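Local atomic coordinates of peptidase S15/CocE/NonD (Thaumarchaeota archaeon SCGC AB-539-E09, PDB entry 4PF1), a protein that is an aminopeptidase of the S15 serine peptidase family with an alpha/beta hydrolase fold, probably cleaving residues from the N-terminal end of peptides. Residues A[402-407]-A[620-625]; A[482-487]-A[560-565]; A[588-593]-A[602-607]. One frame throughout, in Å; residues are numbered along the deposited sequence.

Contact 1: residues A[402-407]-A[620-625]; sequences HYCDLY and IEIHII
Y403 OH donates to E621 OE1 at 2.7 Å, the shortest polar bond between 402-407 and 620-625, two antiparallel strands of a beta sheet in the C-terminal non-catalytic domain. Both residues lie on the face that also carries D405 and H623. The hydroxyl comes from above the carboxylate plane, 69° out of it, whereas OE1 lies at the edge of the phenol ring and in its plane; ring and carboxylate stand nearly perpendicular. With CG anti to the backbone N (chi1 157°), the tyrosine lies obliquely over the opposite strand and brings CE1 to 3.6 Å from E621 CB. D405 runs alongside E621 with its carboxylate almost parallel, and D405 OD1 and E621 OE2 are 4.5 Å apart. R491 NH1 forms salt bridges with D405 OD2 and E621 OE2, which probably offsets the like charges.

Five residue pairs, from H402 with I624 to L406 with I620, alternate between hydrogen-bonded and non-hydrogen-bonded; six backbone bonds join the three hydrogen-bonded pairs, two to each. L406 N to I620 O, at 2.8 Å, is among the straighter ones. The segment axes stand 140° apart, well short of strict antiparallel, as expected of twisted strands.

The other face, with H402, C404, L406, I620, I622 and I624, is mostly apolar. There the C404 sulfur sits against two isoleucine ends, SG lying 3.6 Å from I624 CD1 and a little farther from I622 CD1. L406 CB packs against I620 CB and I622 CG1. Beyond the cysteine, the H402 imidazole folds over the neighbouring strand: I624 CB makes a CH-pi contact 4.1 Å from the ring centroid, I624 O lies over the same ring towards its rim, and I624 CG2 comes within 3.5 Å of H402 CE1.

Contact 2: residues A[482-487]-A[560-565]; sequences LRVAGQ and PQVSHT
Strands 482-486 and 562-565 run antiparallel at 172°, their axes 4.5 Å apart, and pair R483 with T565 through G486 with V562 as a two-stranded sheet. V484 N to H564 O, 2.9 Å and 173° at the hydrogen, is nearly straight, and H564 N returns a bond to V484 O; at the other end V562 N holds G486 O at 2.8 Å, while G486 N to V562 O is weak.

On one face V484 CG2 meets V562 CG2 at 4.0 Å and H564 CB at the same separation, the valine and histidine side chains lying side by side. On the other face T565 OG1 sits at the edge of the R483 guanidinium, in its plane, but is closest to the aliphatic CG at 3.5 Å. E379 joins the two, making a salt bridge with R483 NE and a hydrogen bond with T565 OG1. Beside the G486-V562 pair, Q561, bent at chi2 (-56°), turns its amide against Q487 CB, which lies 3.4 Å from Q561 OE1; that oxygen is bonded to W391.

The polar ends thus find partners outside the pair: E379 in strand 375-379 of the mixed sheet, W391 and, from H564, D509 in strand 502-510 and T380. Side-chain bonds join this short sheet to them.

Contact 3: residues A[588-593]-A[602-607]; sequences PQTFVP and SYRKAT
Three direct hydrogen bonds link 588-593 to 602-607, closing the loop after strand 571-577 onto the start of strand 606-625 in the C-terminal non-catalytic domain. T590 OG1 gives the shortest, 2.6 Å to S602 O, meeting a lone pair in the carbonyl plane; chi1 of 70° sets the hydroxyl between the threonine's own N and carbonyl carbon, facing that acceptor. R604 N bonds to P588 O at 3.1 Å, 158° at the hydrogen. The extended Q589 side chain carries NE2 to R604 O at 3.0 Å, again on a lone pair, while its OE1 is taken by S430. One water donates to both Q589 O and K605 O, the latter a longer bond of 3.3 Å.

Packing contacts flank these bonds. P588 CB stands over the centre of the Y603 ring, 4.2 Å from the centroid and 12° off the normal, a CH-pi contact; R586 adds a cation-pi interaction with the same ring. V592 CG1 rests on S602 CB, and the T590 CG2 methyl lies against the R604 guanidinium edge at NE.

All three direct bonds between the segments end on backbone carbonyls, and a side-chain amide and a hydroxyl supply two of the donors, in place of regular strand pairing.

How the contacts relate
From the N terminus, strand 401-408 comes first and pairs in contact 1 with the last strand of the chain, so contact 1 closes a loop of 212 residues. Contact 2 and then contact 3 open and close in series within that span. Contact 2 encloses 72 residues and contact 3 just eight, joining the loop after strand 571-577 to the start of strand 606-625. This long strand carries one segment of contact 3 near its beginning and one of contact 1 at its end, their centres 33 Å apart. Contacts 1 and 2 touch: H623 O lies 3.0 Å from A485 N and I625 N 3.1 Å from R483 O, two probable hydrogen bonds attaching the two-stranded sheet to the larger one.

Contact 1: residues A[402-407]-A[620-625]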
loop_
_atom_site.group_PDB
_atom_site.type_symbol
_atom_site.label_atom_id
_atom_site.label_comp_id
_atom_site.label_asym_id
_atom_site.label_seq_id
_atom_site.Cartn_x
_atom_site.Cartn_y
_atom_site.Cartn_z
ATOM N N HIS A 402 3.694 41.127 18.366
ATOM C CA HIS A 402 3.734 41.219 19.835
ATOM C C HIS A 402 4.274 39.917 20.460
ATOM O O HIS A 402 3.743 38.833 20.213
ATOM C CB HIS A 402 2.364 41.605 20.445
ATOM C CG HIS A 402 1.196 40.807 19.945
ATOM N ND1 HIS A 402 0.540 39.902 20.764
ATOM C CD2 HIS A 402 0.558 40.859 18.752
ATOM C CE1 HIS A 402 -0.452 39.416 20.036
ATOM N NE2 HIS A 402 -0.474 39.953 18.815
ATOM N N TYR A 403 5.343 40.048 21.265
ATOM C CA TYR A 403 6.047 38.953 21.938
ATOM C C TYR A 403 5.461 38.754 23.359
ATOM O O TYR A 403 5.556 39.657 24.193
ATOM C CB TYR A 403 7.562 39.277 21.947
ATOM C CG TYR A 403 8.396 38.605 23.013
ATOM C CD1 TYR A 403 8.742 37.260 22.909
ATOM C CD2 TYR A 403 8.968 39.344 24.046
ATOM C CE1 TYR A 403 9.564 36.649 23.855
ATOM C CE2 TYR A 403 9.795 38.745 24.994
ATOM C CZ TYR A 403 10.087 37.396 24.899
ATOM O OH TYR A 403 10.899 36.806 25.834
ATOM N N CYS A 404 4.796 37.595 23.603
ATOM C CA CYS A 404 4.111 37.331 24.876
ATOM C C CYS A 404 4.468 35.953 25.492
ATOM O O CYS A 404 5.202 35.167 24.890
ATOM C CB CYS A 404 2.601 37.482 24.706
ATOM S SG CYS A 404 1.828 36.164 23.735
ATOM N N ASP A 405 3.923 35.679 26.699
ATOM C CA ASP A 405 4.172 34.453 27.454
ATOM C C ASP A 405 2.965 33.520 27.476
ATOM O O ASP A 405 1.841 33.949 27.736
ATOM C CB ASP A 405 4.583 34.787 28.902
ATOM C CG ASP A 405 6.034 35.197 29.091
ATOM O OD1 ASP A 405 6.731 35.412 28.074
ATOM O OD2 ASP A 405 6.469 35.310 30.255
ATOM N N LEU A 406 3.226 32.226 27.256
ATOM C CA LEU A 406 2.238 31.153 27.297
ATOM C C LEU A 406 2.507 30.307 28.549
ATOM O O LEU A 406 3.345 29.404 28.522
ATOM C CB LEU A 406 2.339 30.316 26.003
ATOM C CG LEU A 406 1.115 29.500 25.583
ATOM C CD1 LEU A 406 -0.183 30.334 25.635
ATOM C CD2 LEU A 406 1.308 28.939 24.187
ATOM N N TYR A 407 1.836 30.654 29.664
ATOM C CA TYR A 407 2.044 30.041 30.985
ATOM C C TYR A 407 1.431 28.655 31.139
ATOM O O TYR A 407 0.291 28.436 30.731
ATOM C CB TYR A 407 1.473 30.948 32.091
ATOM C CG TYR A 407 2.141 32.300 32.183
ATOM C CD1 TYR A 407 3.342 32.461 32.867
ATOM C CD2 TYR A 407 1.556 33.429 31.617
ATOM C CE1 TYR A 407 3.960 33.705 32.960
ATOM C CE2 TYR A 407 2.167 34.678 31.700
ATOM C CZ TYR A 407 3.367 34.813 32.380
ATOM O OH TYR A 407 3.976 36.042 32.475
ATOM N N ILE A 620 6.170 29.510 27.858
ATOM C CA ILE A 620 6.790 29.538 26.540
ATOM C C ILE A 620 6.730 30.978 26.061
ATOM O O ILE A 620 5.648 31.573 26.029
ATOM C CB ILE A 620 6.114 28.559 25.532
ATOM C CG1 ILE A 620 6.060 27.100 26.065
ATOM C CG2 ILE A 620 6.769 28.646 24.136
ATOM C CD1 ILE A 620 7.399 26.447 26.426
ATOM N N GLU A 621 7.890 31.560 25.755
ATOM C CA GLU A 621 7.970 32.927 25.251
ATOM C C GLU A 621 7.845 32.868 23.740
ATOM O O GLU A 621 8.772 32.421 23.064
ATOM C CB GLU A 621 9.281 33.600 25.692
ATOM C CG GLU A 621 9.467 33.666 27.203
ATOM C CD GLU A 621 10.817 34.169 27.682
ATOM O OE1 GLU A 621 11.687 34.471 26.832
ATOM O OE2 GLU A 621 11.002 34.270 28.916
ATOM N N ILE A 622 6.654 33.208 23.219
ATOM C CA ILE A 622 6.361 33.144 21.783
ATOM C C ILE A 622 6.053 34.527 21.211
ATOM O O ILE A 622 5.540 35.402 21.914
ATOM C CB ILE A 622 5.218 32.145 21.458
ATOM C CG1 ILE A 622 4.192 32.037 22.602
ATOM C CG2 ILE A 622 5.772 30.782 21.079
ATOM C CD1 ILE A 622 2.959 32.805 22.380
ATOM N N HIS A 623 6.350 34.706 19.919
ATOM C CA HIS A 623 6.138 35.956 19.210
ATOM C C HIS A 623 4.906 35.835 18.290
ATOM O O HIS A 623 4.982 35.220 17.223
ATOM C CB HIS A 623 7.413 36.320 18.428
ATOM C CG HIS A 623 7.337 37.612 17.686
ATOM N ND1 HIS A 623 7.423 38.826 18.343
ATOM C CD2 HIS A 623 7.236 37.838 16.355
ATOM C CE1 HIS A 623 7.347 39.748 17.399
ATOM N NE2 HIS A 623 7.239 39.200 16.186
ATOM N N ILE A 624 3.757 36.377 18.747
ATOM C CA ILE A 624 2.491 36.345 18.001
ATOM C C ILE A 624 2.423 37.554 17.067
ATOM O O ILE A 624 2.702 38.677 17.486
ATOM C CB ILE A 624 1.250 36.263 18.956
ATOM C CG1 ILE A 624 1.259 34.945 19.761
ATOM C CG2 ILE A 624 -0.078 36.432 18.186
ATOM C CD1 ILE A 624 0.144 34.814 20.839
ATOM N N ILE A 625 2.066 37.315 15.801
ATOM C CA ILE A 625 1.956 38.373 14.797
ATOM C C ILE A 625 0.492 38.528 14.351
ATOM O O ILE A 625 -0.254 37.548 14.326
ATOM C CB ILE A 625 2.925 38.136 13.597
ATOM C CG1 ILE A 625 2.701 36.754 12.929
ATOM C CG2 ILE A 625 4.387 38.316 14.041
ATOM C CD1 ILE A 625 3.481 36.530 11.606
#

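Contact 2: residues A[482-487]-A[560-565]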
loop_
_atom_site.group_PDB
_atom_site.type_symbol
_atom_site.label_atom_id
_atom_site.label_comp_id
_atom_site.label_asym_id
_atom_site.label_seq_id
_atom_site.Cartn_x
_atom_site.Cartn_y
_atom_site.Cartn_z
ATOM N N LEU A 482 -4.473 31.815 15.442
ATOM C CA LEU A 482 -3.353 32.368 16.205
ATOM C C LEU A 482 -2.060 32.172 15.408
ATOM O O LEU A 482 -1.665 31.038 15.139
ATOM C CB LEU A 482 -3.261 31.698 17.590
ATOM C CG LEU A 482 -2.441 32.435 18.644
ATOM C CD1 LEU A 482 -3.144 32.419 19.978
ATOM C CD2 LEU A 482 -1.059 31.830 18.782
ATOM N N ARG A 483 -1.430 33.279 15.000
ATOM C CA ARG A 483 -0.214 33.265 14.186
ATOM C C ARG A 483 1.032 33.427 15.041
ATOM O O ARG A 483 1.109 34.366 15.832
ATOM C CB ARG A 483 -0.253 34.388 13.128
ATOM C CG ARG A 483 -1.407 34.301 12.129
ATOM C CD ARG A 483 -1.250 35.337 11.029
ATOM N NE ARG A 483 -0.113 35.037 10.154
ATOM C CZ ARG A 483 0.616 35.957 9.531
ATOM N NH1 ARG A 483 0.346 37.246 9.689
ATOM N NH2 ARG A 483 1.633 35.597 8.762
ATOM N N VAL A 484 2.024 32.537 14.859
ATOM C CA VAL A 484 3.309 32.603 15.572
ATOM C C VAL A 484 4.468 32.639 14.561
ATOM O O VAL A 484 4.387 32.011 13.504
ATOM C CB VAL A 484 3.506 31.467 16.617
ATOM C CG1 VAL A 484 2.610 31.670 17.838
ATOM C CG2 VAL A 484 3.298 30.082 15.995
ATOM N N ALA A 485 5.524 33.398 14.879
ATOM C CA ALA A 485 6.714 33.514 14.038
ATOM C C ALA A 485 7.960 33.727 14.895
ATOM O O ALA A 485 7.887 34.342 15.956
ATOM C CB ALA A 485 6.556 34.655 13.045
ATOM N N GLY A 486 9.084 33.202 14.434
ATOM C CA GLY A 486 10.355 33.335 15.131
ATOM C C GLY A 486 10.730 32.136 15.970
ATOM O O GLY A 486 10.292 31.013 15.700
ATOM N N GLN A 487 11.565 32.368 16.981
ATOM C CA GLN A 487 12.047 31.310 17.849
ATOM C C GLN A 487 11.339 31.342 19.210
ATOM O O GLN A 487 11.511 32.299 19.966
ATOM C CB GLN A 487 13.581 31.408 18.019
ATOM C CG GLN A 487 14.151 30.526 19.132
ATOM C CD GLN A 487 15.624 30.286 18.972
ATOM O OE1 GLN A 487 16.454 31.170 19.208
ATOM N NE2 GLN A 487 15.985 29.068 18.598
ATOM N N PRO A 560 13.259 25.185 18.279
ATOM C CA PRO A 560 13.333 25.396 16.816
ATOM C C PRO A 560 12.330 26.430 16.300
ATOM O O PRO A 560 11.266 26.611 16.885
ATOM C CB PRO A 560 13.033 24.010 16.248
ATOM C CG PRO A 560 13.486 23.070 17.299
ATOM C CD PRO A 560 13.180 23.743 18.607
ATOM N N GLN A 561 12.679 27.102 15.200
ATOM C CA GLN A 561 11.872 28.162 14.587
ATOM C C GLN A 561 10.456 27.714 14.268
ATOM O O GLN A 561 10.216 26.534 13.982
ATOM C CB GLN A 561 12.533 28.690 13.297
ATOM C CG GLN A 561 13.989 29.124 13.454
ATOM C CD GLN A 561 14.217 30.167 14.525
ATOM O OE1 GLN A 561 13.518 31.184 14.607
ATOM N NE2 GLN A 561 15.239 29.956 15.341
ATOM N N VAL A 562 9.513 28.671 14.335
ATOM C CA VAL A 562 8.109 28.466 13.992
ATOM C C VAL A 562 7.632 29.568 13.036
ATOM O O VAL A 562 8.093 30.706 13.102
ATOM C CB VAL A 562 7.164 28.351 15.224
ATOM C CG1 VAL A 562 7.370 27.033 15.961
ATOM C CG2 VAL A 562 7.308 29.547 16.172
ATOM N N SER A 563 6.721 29.199 12.146
ATOM C CA SER A 563 6.023 30.051 11.189
ATOM C C SER A 563 4.741 29.325 10.941
ATOM O O SER A 563 4.684 28.428 10.099
ATOM C CB SER A 563 6.848 30.244 9.916
ATOM O OG SER A 563 6.293 31.270 9.113
ATOM N N HIS A 564 3.775 29.540 11.836
ATOM C CA HIS A 564 2.581 28.721 11.858
ATOM C C HIS A 564 1.330 29.485 12.243
ATOM O O HIS A 564 1.383 30.437 13.028
ATOM C CB HIS A 564 2.813 27.584 12.876
ATOM C CG HIS A 564 1.740 26.544 12.925
ATOM N ND1 HIS A 564 1.581 25.628 11.904
ATOM C CD2 HIS A 564 0.856 26.262 13.909
ATOM C CE1 HIS A 564 0.584 24.845 12.279
ATOM N NE2 HIS A 564 0.125 25.181 13.484
ATOM N N THR A 565 0.191 29.020 11.729
ATOM C CA THR A 565 -1.111 29.507 12.129
ATOM C C THR A 565 -1.841 28.370 12.833
ATOM O O THR A 565 -2.107 27.336 12.221
ATOM C CB THR A 565 -1.909 30.069 10.933
ATOM O OG1 THR A 565 -1.282 31.265 10.482
ATOM C CG2 THR A 565 -3.362 30.376 11.292
#

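Contact 3: residues A[588-593]-A[602-607]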
loop_
_atom_site.group_PDB
_atom_site.type_symbol
_atom_site.label_atom_id
_atom_site.label_comp_id
_atom_site.label_asym_id
_atom_site.label_seq_id
_atom_site.Cartn_x
_atom_site.Cartn_y
_atom_site.Cartn_z
ATOM N N PRO A 588 21.893 10.139 33.654
ATOM C CA PRO A 588 21.844 9.237 34.825
ATOM C C PRO A 588 20.957 9.760 35.958
ATOM O O PRO A 588 20.458 8.970 36.759
ATOM C CB PRO A 588 23.311 9.145 35.268
ATOM C CG PRO A 588 24.107 9.608 34.088
ATOM C CD PRO A 588 23.263 10.629 33.408
ATOM N N GLN A 589 20.742 11.093 35.999
ATOM C CA GLN A 589 19.938 11.824 36.990
ATOM C C GLN A 589 20.686 11.925 38.345
ATOM O O GLN A 589 20.141 12.416 39.333
ATOM C CB GLN A 589 18.496 11.282 37.114
ATOM C CG GLN A 589 17.756 11.395 35.775
ATOM C CD GLN A 589 16.293 11.050 35.772
ATOM O OE1 GLN A 589 15.561 11.459 34.871
ATOM N NE2 GLN A 589 15.840 10.229 36.711
ATOM N N THR A 590 21.968 11.526 38.338
ATOM C CA THR A 590 22.962 11.749 39.390
ATOM C C THR A 590 24.166 12.314 38.659
ATOM O O THR A 590 24.427 11.889 37.528
ATOM C CB THR A 590 23.283 10.488 40.234
ATOM O OG1 THR A 590 24.003 9.536 39.454
ATOM C CG2 THR A 590 22.053 9.860 40.878
ATOM N N PHE A 591 24.858 13.306 39.239
ATOM C CA PHE A 591 25.991 13.935 38.557
ATOM C C PHE A 591 27.208 13.007 38.454
ATOM O O PHE A 591 27.691 12.489 39.465
ATOM C CB PHE A 591 26.390 15.261 39.224
ATOM C CG PHE A 591 27.447 16.029 38.458
ATOM C CD1 PHE A 591 27.109 16.781 37.338
ATOM C CD2 PHE A 591 28.782 15.979 38.842
ATOM C CE1 PHE A 591 28.086 17.482 36.624
ATOM C CE2 PHE A 591 29.760 16.674 38.123
ATOM C CZ PHE A 591 29.406 17.422 37.020
ATOM N N VAL A 592 27.706 12.831 37.215
ATOM C CA VAL A 592 28.911 12.059 36.880
ATOM C C VAL A 592 29.862 12.975 36.067
ATOM O O VAL A 592 29.373 13.902 35.415
ATOM C CB VAL A 592 28.606 10.721 36.131
ATOM C CG1 VAL A 592 27.829 9.754 37.014
ATOM C CG2 VAL A 592 27.882 10.957 34.803
ATOM N N PRO A 593 31.204 12.766 36.089
ATOM C CA PRO A 593 32.091 13.659 35.315
ATOM C C PRO A 593 31.820 13.607 33.803
ATOM O O PRO A 593 31.858 14.646 33.138
ATOM C CB PRO A 593 33.498 13.144 35.651
ATOM C CG PRO A 593 33.338 12.378 36.920
ATOM C CD PRO A 593 31.985 11.754 36.829
ATOM N N SER A 602 24.897 4.837 38.754
ATOM C CA SER A 602 24.585 6.264 38.669
ATOM C C SER A 602 23.169 6.543 38.109
ATOM O O SER A 602 22.659 7.648 38.288
ATOM C CB SER A 602 25.630 6.985 37.821
ATOM O OG SER A 602 25.527 6.652 36.446
ATOM N N TYR A 603 22.546 5.553 37.435
ATOM C CA TYR A 603 21.219 5.703 36.825
ATOM C C TYR A 603 20.121 5.456 37.869
ATOM O O TYR A 603 19.805 4.304 38.191
ATOM C CB TYR A 603 21.070 4.768 35.600
ATOM C CG TYR A 603 22.009 5.118 34.462
ATOM C CD1 TYR A 603 23.323 4.653 34.445
ATOM C CD2 TYR A 603 21.587 5.918 33.404
ATOM C CE1 TYR A 603 24.200 4.996 33.417
ATOM C CE2 TYR A 603 22.456 6.269 32.369
ATOM C CZ TYR A 603 23.764 5.803 32.380
ATOM O OH TYR A 603 24.625 6.130 31.358
ATOM N N ARG A 604 19.566 6.550 38.431
ATOM C CA ARG A 604 18.546 6.456 39.482
ATOM C C ARG A 604 17.292 7.263 39.163
ATOM O O ARG A 604 17.372 8.306 38.510
ATOM C CB ARG A 604 19.103 6.932 40.838
ATOM C CG ARG A 604 20.409 6.273 41.295
ATOM C CD ARG A 604 20.680 6.485 42.784
ATOM N NE ARG A 604 20.492 7.879 43.207
ATOM C CZ ARG A 604 19.517 8.291 44.017
ATOM N NH1 ARG A 604 18.643 7.423 44.512
ATOM N NH2 ARG A 604 19.413 9.575 44.338
ATOM N N LYS A 605 16.137 6.805 39.702
ATOM C CA LYS A 605 14.839 7.480 39.584
ATOM C C LYS A 605 14.902 8.843 40.247
ATOM O O LYS A 605 15.592 9.006 41.256
ATOM C CB LYS A 605 13.727 6.649 40.250
ATOM C CG LYS A 605 13.359 5.370 39.526
ATOM C CD LYS A 605 12.219 4.663 40.240
ATOM C CE LYS A 605 12.033 3.249 39.758
ATOM N NZ LYS A 605 10.844 2.613 40.376
ATOM N N ALA A 606 14.185 9.820 39.689
ATOM C CA ALA A 606 14.142 11.164 40.253
ATOM C C ALA A 606 12.738 11.735 40.175
ATOM O O ALA A 606 12.012 11.471 39.212
ATOM C CB ALA A 606 15.120 12.074 39.530
ATOM N N THR A 607 12.356 12.506 41.201
ATOM C CA THR A 607 11.069 13.186 41.286
ATOM C C THR A 607 11.228 14.555 40.639
ATOM O O THR A 607 12.039 15.357 41.097
ATOM C CB THR A 607 10.606 13.251 42.751
ATOM O OG1 THR A 607 10.521 11.922 43.258
ATOM C CG2 THR A 607 9.266 13.944 42.913
HETATM O O HOH W 1 18.343 10.760 40.913
#